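Local coordinates for protein glucosamine kinase (Streptacidiphilus jiangxiensis, PDB 6HWJ) that catalyses the ATP- and magnesium-dependent phosphorylation of D-glucosamine to D-glucosamine 6-phosphate, at residues A[259-264]-A[271-276]; A[71-74]-A[78-81]; A[222-227]-A[381-386]. All blocks are in the same frame, centred on the assembly; numbering follows the deposited sequence.

Overall arrangement
Along the chain, interaction 2 comes first, where a short turn leads from strand 69-72 of a five-stranded antiparallel sheet to helix 79-88. Interaction 3 then joins helices 212-234 and 362-386, and the long loop it closes contains interaction 1, the hairpin of helices 243-263 and 266-284. The three are separate. The centres of interaction 1 and interaction 2 lie about 50 Å apart, those of interaction 2 and interaction 3 about 41 Å, and those of interaction 1 and interaction 3 about 35 Å. Interaction 2 lies on the opposite side of the chain's centre from the other two. It belongs to the sheet-rich N-terminal part, while interactions 1 and 3 each pack two helices of the mainly helical C-terminal part, which carries the glucosamine-binding Asp300 and Glu409.

Interaction 1. Residues A[259-264]-A[271-276]; sequences EAVASV and RLKAWA
Leu272 wedges its CD2 methyl against Ala260, CB to CD2 being 3.8 Å, and Val264 brings its CG2 to 4.0 Å from the same Leu272 CD2. This is the tight side. The leucine branch is long enough to bridge the gap between the two backbones, and the small Ala260 gives it room to settle close to the helix. Val261 closes the patch: with CG1 anti to the backbone N (chi1 167°), CG2 is left beside that N, and this CG2 touches both Leu272 CG at 4.0 Å and Ala276 CB at 3.8 Å. The two short segments belong to an antiparallel helical hairpin, helix 243-263 turning sharply into helix 266-284, with axes 9.2 Å apart and 148° between their directions. Tyr410 of helix 398-416 touches both Val264 and Trp275. The solvent side is much looser. There the other methyl of Val261, CG1, meets only the end of exposed Lys273, 3.9 Å from its NZ. The lysine leaves its helix extended, and the bends at chi3 and chi4 then bring NZ back over Val261 CG1.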
# COMPACT_ATOMS: atom_id res chain seq x y z
N GLU A 259 9.79 -3.14 -22.91
CA GLU A 259 10.90 -2.53 -22.20
C GLU A 259 11.78 -3.59 -21.54
O GLU A 259 13.01 -3.53 -21.62
CB GLU A 259 10.39 -1.53 -21.16
CG GLU A 259 11.50 -0.70 -20.52
CD GLU A 259 10.98 0.26 -19.47
OE1 GLU A 259 9.78 0.60 -19.51
OE2 GLU A 259 11.77 0.66 -18.59
N ALA A 260 11.16 -4.57 -20.87
CA ALA A 260 11.94 -5.64 -20.25
C ALA A 260 12.74 -6.41 -21.28
O ALA A 260 13.92 -6.70 -21.07
CB ALA A 260 11.01 -6.58 -19.48
N VAL A 261 12.13 -6.74 -22.42
CA VAL A 261 12.84 -7.46 -23.48
C VAL A 261 14.04 -6.65 -23.97
O VAL A 261 15.07 -7.23 -24.34
CB VAL A 261 11.88 -7.79 -24.64
CG1 VAL A 261 12.65 -8.23 -25.85
CG2 VAL A 261 10.90 -8.87 -24.23
N ALA A 262 13.92 -5.32 -23.99
CA ALA A 262 14.98 -4.47 -24.52
C ALA A 262 16.06 -4.16 -23.49
O ALA A 262 17.11 -3.62 -23.86
CB ALA A 262 14.39 -3.15 -25.03
N SER A 263 15.85 -4.49 -22.21
CA SER A 263 16.76 -4.08 -21.16
C SER A 263 17.37 -5.23 -20.36
O SER A 263 18.40 -5.02 -19.72
CB SER A 263 16.05 -3.14 -20.19
OG SER A 263 14.88 -3.73 -19.69
N VAL A 264 16.77 -6.42 -20.37
CA VAL A 264 17.27 -7.52 -19.55
C VAL A 264 18.47 -8.15 -20.26
O VAL A 264 18.33 -8.65 -21.38
CB VAL A 264 16.17 -8.57 -19.29
CG1 VAL A 264 16.76 -9.79 -18.60
CG2 VAL A 264 15.05 -7.97 -18.46
N ARG A 271 16.13 -15.82 -22.66
CA ARG A 271 14.93 -16.60 -22.37
C ARG A 271 13.68 -15.73 -22.39
O ARG A 271 12.65 -16.13 -22.93
CB ARG A 271 15.07 -17.31 -21.02
CG ARG A 271 16.01 -18.52 -21.09
CD ARG A 271 15.93 -19.38 -19.84
NE ARG A 271 16.52 -18.72 -18.68
CZ ARG A 271 17.82 -18.75 -18.38
NH1 ARG A 271 18.67 -19.39 -19.16
NH2 ARG A 271 18.27 -18.15 -17.29
N LEU A 272 13.75 -14.54 -21.78
CA LEU A 272 12.61 -13.63 -21.84
C LEU A 272 12.27 -13.29 -23.29
O LEU A 272 11.10 -13.28 -23.67
CB LEU A 272 12.90 -12.36 -21.05
CG LEU A 272 11.83 -11.28 -21.13
CD1 LEU A 272 10.48 -11.85 -20.70
CD2 LEU A 272 12.19 -10.08 -20.28
N LYS A 273 13.28 -12.99 -24.09
CA LYS A 273 13.02 -12.67 -25.50
C LYS A 273 12.34 -13.84 -26.20
O LYS A 273 11.48 -13.63 -27.06
CB LYS A 273 14.33 -12.30 -26.20
CG LYS A 273 14.15 -11.84 -27.64
CD LYS A 273 15.49 -11.44 -28.26
CE LYS A 273 15.84 -9.98 -28.00
NZ LYS A 273 15.04 -9.05 -28.85
N ALA A 274 12.68 -15.07 -25.82
CA ALA A 274 12.02 -16.24 -26.40
C ALA A 274 10.61 -16.43 -25.83
O ALA A 274 9.75 -16.98 -26.53
CB ALA A 274 12.86 -17.49 -26.15
N TRP A 275 10.36 -15.99 -24.60
CA TRP A 275 9.05 -16.14 -24.00
C TRP A 275 8.08 -15.03 -24.39
O TRP A 275 6.87 -15.21 -24.27
CB TRP A 275 9.17 -16.15 -22.46
CG TRP A 275 9.86 -17.35 -21.90
CD1 TRP A 275 9.95 -18.59 -22.46
CD2 TRP A 275 10.56 -17.43 -20.65
NE1 TRP A 275 10.65 -19.44 -21.64
CE2 TRP A 275 11.05 -18.74 -20.52
CE3 TRP A 275 10.84 -16.51 -19.63
CZ2 TRP A 275 11.79 -19.16 -19.42
CZ3 TRP A 275 11.57 -16.93 -18.54
CH2 TRP A 275 12.04 -18.24 -18.44
N ALA A 276 8.59 -13.88 -24.83
CA ALA A 276 7.73 -12.73 -25.07
C ALA A 276 6.57 -13.02 -26.01
O ALA A 276 5.45 -12.56 -25.73
CB ALA A 276 8.57 -11.56 -25.61

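Interaction 2. Residues A[71-74]-A[78-81]; sequences RRSR and GTAE
Thr79 and Ser73 meet hydroxyl to hydroxyl in a strand-turn-helix connection, where strand 69-72 ends and, after a short turn, helix 79-88 begins. Gly78 comes first, at the N-cap position. Its positive phi of 98° would press a side chain against the carbonyl oxygen of the residue before, which suits the residue without one. Thr79 follows as the first residue of the helix and carries the contact. Its OG1, beside the backbone N (chi1 -57°), lies 2.8 Å from Ser73 OG in a hydrogen bond whose donor is not settled, and OG1 also bonds ND1 of His45. The methyl CG2 lies 3.6 Å from Ser73 OG, so the beta-branched threonine also fills space beside the hydroxyl pair in this buried spot. The backbone of Thr79 is tied in as well: its N donates to a water at 3.0 Å, which in turn donates to Arg74 O at 2.9 Å. Ala80, small enough for a buried place, rests on Val124 and Val126 of strand 123-126. At Glu81 the backbone N bonds OE2 of Glu112, whose other oxygen, OE1, accepts from Gly78 N.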
# COMPACT_ATOMS: atom_id res chain seq x y z
N ARG A 71 4.83 27.51 14.18
CA ARG A 71 5.80 26.63 13.54
C ARG A 71 5.16 25.27 13.32
O ARG A 71 4.08 24.97 13.84
CB ARG A 71 7.08 26.53 14.36
CG ARG A 71 6.89 25.90 15.72
CD ARG A 71 8.20 25.92 16.55
NE ARG A 71 7.94 25.49 17.91
CZ ARG A 71 7.71 24.22 18.27
NH1 ARG A 71 7.71 23.26 17.35
NH2 ARG A 71 7.48 23.92 19.53
N ARG A 72 5.82 24.45 12.53
CA ARG A 72 5.36 23.10 12.27
C ARG A 72 5.62 22.23 13.50
O ARG A 72 6.73 22.22 14.04
CB ARG A 72 6.05 22.51 11.04
CG ARG A 72 5.47 21.18 10.62
CD ARG A 72 6.24 20.53 9.47
NE ARG A 72 5.52 19.37 8.95
CZ ARG A 72 5.57 18.16 9.50
NH1 ARG A 72 6.32 17.94 10.58
NH2 ARG A 72 4.86 17.16 8.97
N SER A 73 4.59 21.52 13.93
CA SER A 73 4.71 20.66 15.10
C SER A 73 5.79 19.61 14.91
O SER A 73 5.96 19.04 13.83
CB SER A 73 3.37 20.00 15.38
OG SER A 73 2.35 20.97 15.20
N ARG A 74 6.52 19.34 16.00
CA ARG A 74 7.50 18.28 16.11
C ARG A 74 7.05 17.25 17.14
O ARG A 74 6.28 17.59 18.04
CB ARG A 74 8.87 18.84 16.53
CG ARG A 74 9.47 19.84 15.54
CD ARG A 74 10.61 20.61 16.17
NE ARG A 74 11.14 21.64 15.28
CZ ARG A 74 11.92 22.64 15.67
NH1 ARG A 74 12.29 22.76 16.94
NH2 ARG A 74 12.34 23.53 14.78
N GLY A 78 3.08 17.83 21.13
CA GLY A 78 1.74 17.46 21.56
C GLY A 78 0.64 17.60 20.52
O GLY A 78 -0.54 17.42 20.86
N THR A 79 0.97 17.89 19.28
CA THR A 79 -0.07 18.08 18.26
C THR A 79 -0.68 16.74 17.83
O THR A 79 -1.89 16.66 17.63
CB THR A 79 0.50 18.82 17.06
OG1 THR A 79 1.04 20.08 17.46
CG2 THR A 79 -0.61 19.06 16.04
N ALA A 80 0.15 15.71 17.70
CA ALA A 80 -0.36 14.37 17.42
C ALA A 80 -1.21 13.89 18.58
O ALA A 80 -2.27 13.28 18.38
CB ALA A 80 0.80 13.41 17.17
N GLU A 81 -0.76 14.15 19.80
CA GLU A 81 -1.54 13.90 21.00
C GLU A 81 -2.89 14.58 20.93
O GLU A 81 -3.91 13.98 21.29
CB GLU A 81 -0.73 14.40 22.21
CG GLU A 81 -1.30 14.19 23.53
CD GLU A 81 -0.33 14.67 24.61
OE1 GLU A 81 -0.74 15.51 25.44
OE2 GLU A 81 0.85 14.23 24.58
O HOH W 1 3.49 16.90 17.88

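Interaction 3. Residues A[222-227]-A[381-386]; sequences LGTLTA and RTTLAR
Thr224 and Ala227, one turn apart on helix 212-234, are the residues that meet Thr383 and Leu384 on helix 362-386. Leu222, one helical turn before Thr226, enters through its carbonyl, which is gripped twice: Thr226 N makes the usual helical bond, and Thr226 OG1 donates from the opposite face of the carbonyl plane, 2.7 Å from Leu222 O at a C=O to donor angle of 145°. Thr224 comes next and crosses Thr383 at about a right angle. Its OG1 lies 3.1 Å from Thr383 OG1, but this bond is not settled, because the Thr224 proton also has Ala220 O within reach, a weak alternative. Thr383 OG1 finds its stronger partner in Ala379 O of its own helix. Thr224 CG2 adds a contact of 3.6 Å to Thr383 OG1. The side chain of the buried Thr226 touches Phe376 and Tyr380 of helix 362-386, and Phe301. The closest apolar packing is at Ala227. With Thr383 OG1 turned beside its own backbone N (chi1 -61°), CG2 is left to press on Ala227 CB at 3.5 Å. Leu384 comes in beside it, CD2 touching Ala227 CB at 3.7 Å and lying equally near Ala227 O. Alanine suits this position: its short side chain is consistent with a distance of 5.4 Å between Ala227 CA and Leu384 CA and an axis separation of 8.1 Å for the short segments. The helices run in the same direction, their short segments inclined at 36°, and join parts of the chain some 150 residues from each other. This close packing through Ala227 and the two threonines is consistent with the helical C-terminal lobe of an aminoglycoside-phosphotransferase-like kinase.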
# COMPACT_ATOMS: atom_id res chain seq x y z
N LEU A 222 -3.11 -16.25 4.55
CA LEU A 222 -3.05 -15.09 3.66
C LEU A 222 -4.21 -15.10 2.67
O LEU A 222 -4.79 -14.06 2.37
CB LEU A 222 -1.72 -15.05 2.92
CG LEU A 222 -0.50 -14.69 3.75
CD1 LEU A 222 0.78 -14.86 2.97
CD2 LEU A 222 -0.61 -13.28 4.26
N GLY A 223 -4.56 -16.28 2.15
CA GLY A 223 -5.69 -16.36 1.25
C GLY A 223 -6.99 -15.99 1.93
O GLY A 223 -7.81 -15.27 1.36
N THR A 224 -7.20 -16.47 3.15
CA THR A 224 -8.39 -16.09 3.90
C THR A 224 -8.40 -14.59 4.19
O THR A 224 -9.45 -13.94 4.07
CB THR A 224 -8.45 -16.93 5.20
OG1 THR A 224 -8.77 -18.29 4.87
CG2 THR A 224 -9.49 -16.38 6.15
N LEU A 225 -7.25 -14.03 4.54
CA LEU A 225 -7.18 -12.60 4.83
C LEU A 225 -7.54 -11.77 3.61
O LEU A 225 -8.33 -10.82 3.70
CB LEU A 225 -5.77 -12.23 5.34
CG LEU A 225 -5.46 -10.76 5.64
CD1 LEU A 225 -4.26 -10.66 6.59
CD2 LEU A 225 -5.13 -9.96 4.36
N THR A 226 -6.97 -12.12 2.45
CA THR A 226 -7.24 -11.41 1.21
C THR A 226 -8.72 -11.47 0.84
O THR A 226 -9.28 -10.47 0.37
CB THR A 226 -6.40 -12.01 0.08
OG1 THR A 226 -5.02 -12.08 0.48
CG2 THR A 226 -6.53 -11.18 -1.20
N ALA A 227 -9.37 -12.61 1.07
CA ALA A 227 -10.79 -12.75 0.77
C ALA A 227 -11.65 -11.92 1.72
O ALA A 227 -12.61 -11.26 1.29
CB ALA A 227 -11.21 -14.22 0.83
N ARG A 381 -10.72 -18.73 -2.30
CA ARG A 381 -12.01 -19.10 -2.89
C ARG A 381 -12.99 -19.59 -1.84
O ARG A 381 -14.16 -19.20 -1.84
CB ARG A 381 -11.82 -20.19 -3.96
CG ARG A 381 -11.26 -19.70 -5.29
CD ARG A 381 -11.47 -20.74 -6.38
NE ARG A 381 -11.02 -20.28 -7.69
CZ ARG A 381 -9.84 -20.58 -8.23
NH1 ARG A 381 -8.98 -21.35 -7.57
NH2 ARG A 381 -9.53 -20.12 -9.42
N THR A 382 -12.53 -20.47 -0.93
CA THR A 382 -13.42 -20.97 0.12
C THR A 382 -13.94 -19.83 0.99
O THR A 382 -15.13 -19.80 1.34
CB THR A 382 -12.69 -22.00 0.98
OG1 THR A 382 -12.20 -23.05 0.15
CG2 THR A 382 -13.63 -22.61 2.02
N THR A 383 -13.08 -18.89 1.35
CA THR A 383 -13.51 -17.77 2.19
C THR A 383 -14.46 -16.84 1.44
O THR A 383 -15.51 -16.45 1.97
CB THR A 383 -12.30 -17.02 2.72
OG1 THR A 383 -11.50 -17.91 3.52
CG2 THR A 383 -12.73 -15.83 3.60
N LEU A 384 -14.14 -16.50 0.18
CA LEU A 384 -15.09 -15.71 -0.61
C LEU A 384 -16.46 -16.38 -0.65
O LEU A 384 -17.49 -15.72 -0.53
CB LEU A 384 -14.59 -15.50 -2.03
CG LEU A 384 -13.48 -14.48 -2.26
CD1 LEU A 384 -13.25 -14.31 -3.77
CD2 LEU A 384 -13.79 -13.14 -1.63
N ALA A 385 -16.49 -17.71 -0.82
CA ALA A 385 -17.77 -18.41 -0.88
C ALA A 385 -18.48 -18.37 0.48
O ALA A 385 -19.69 -18.13 0.55
CB ALA A 385 -17.57 -19.85 -1.34
N ARG A 386 -17.74 -18.59 1.56
CA ARG A 386 -18.31 -18.48 2.90
C ARG A 386 -18.91 -17.09 3.14
O ARG A 386 -19.89 -16.96 3.88
CB ARG A 386 -17.24 -18.79 3.94
CG ARG A 386 -17.75 -18.91 5.35
CD ARG A 386 -16.61 -19.33 6.29
NE ARG A 386 -17.14 -19.83 7.56
CZ ARG A 386 -16.38 -20.30 8.56
NH1 ARG A 386 -15.06 -20.34 8.43
NH2 ARG A 386 -16.96 -20.72 9.68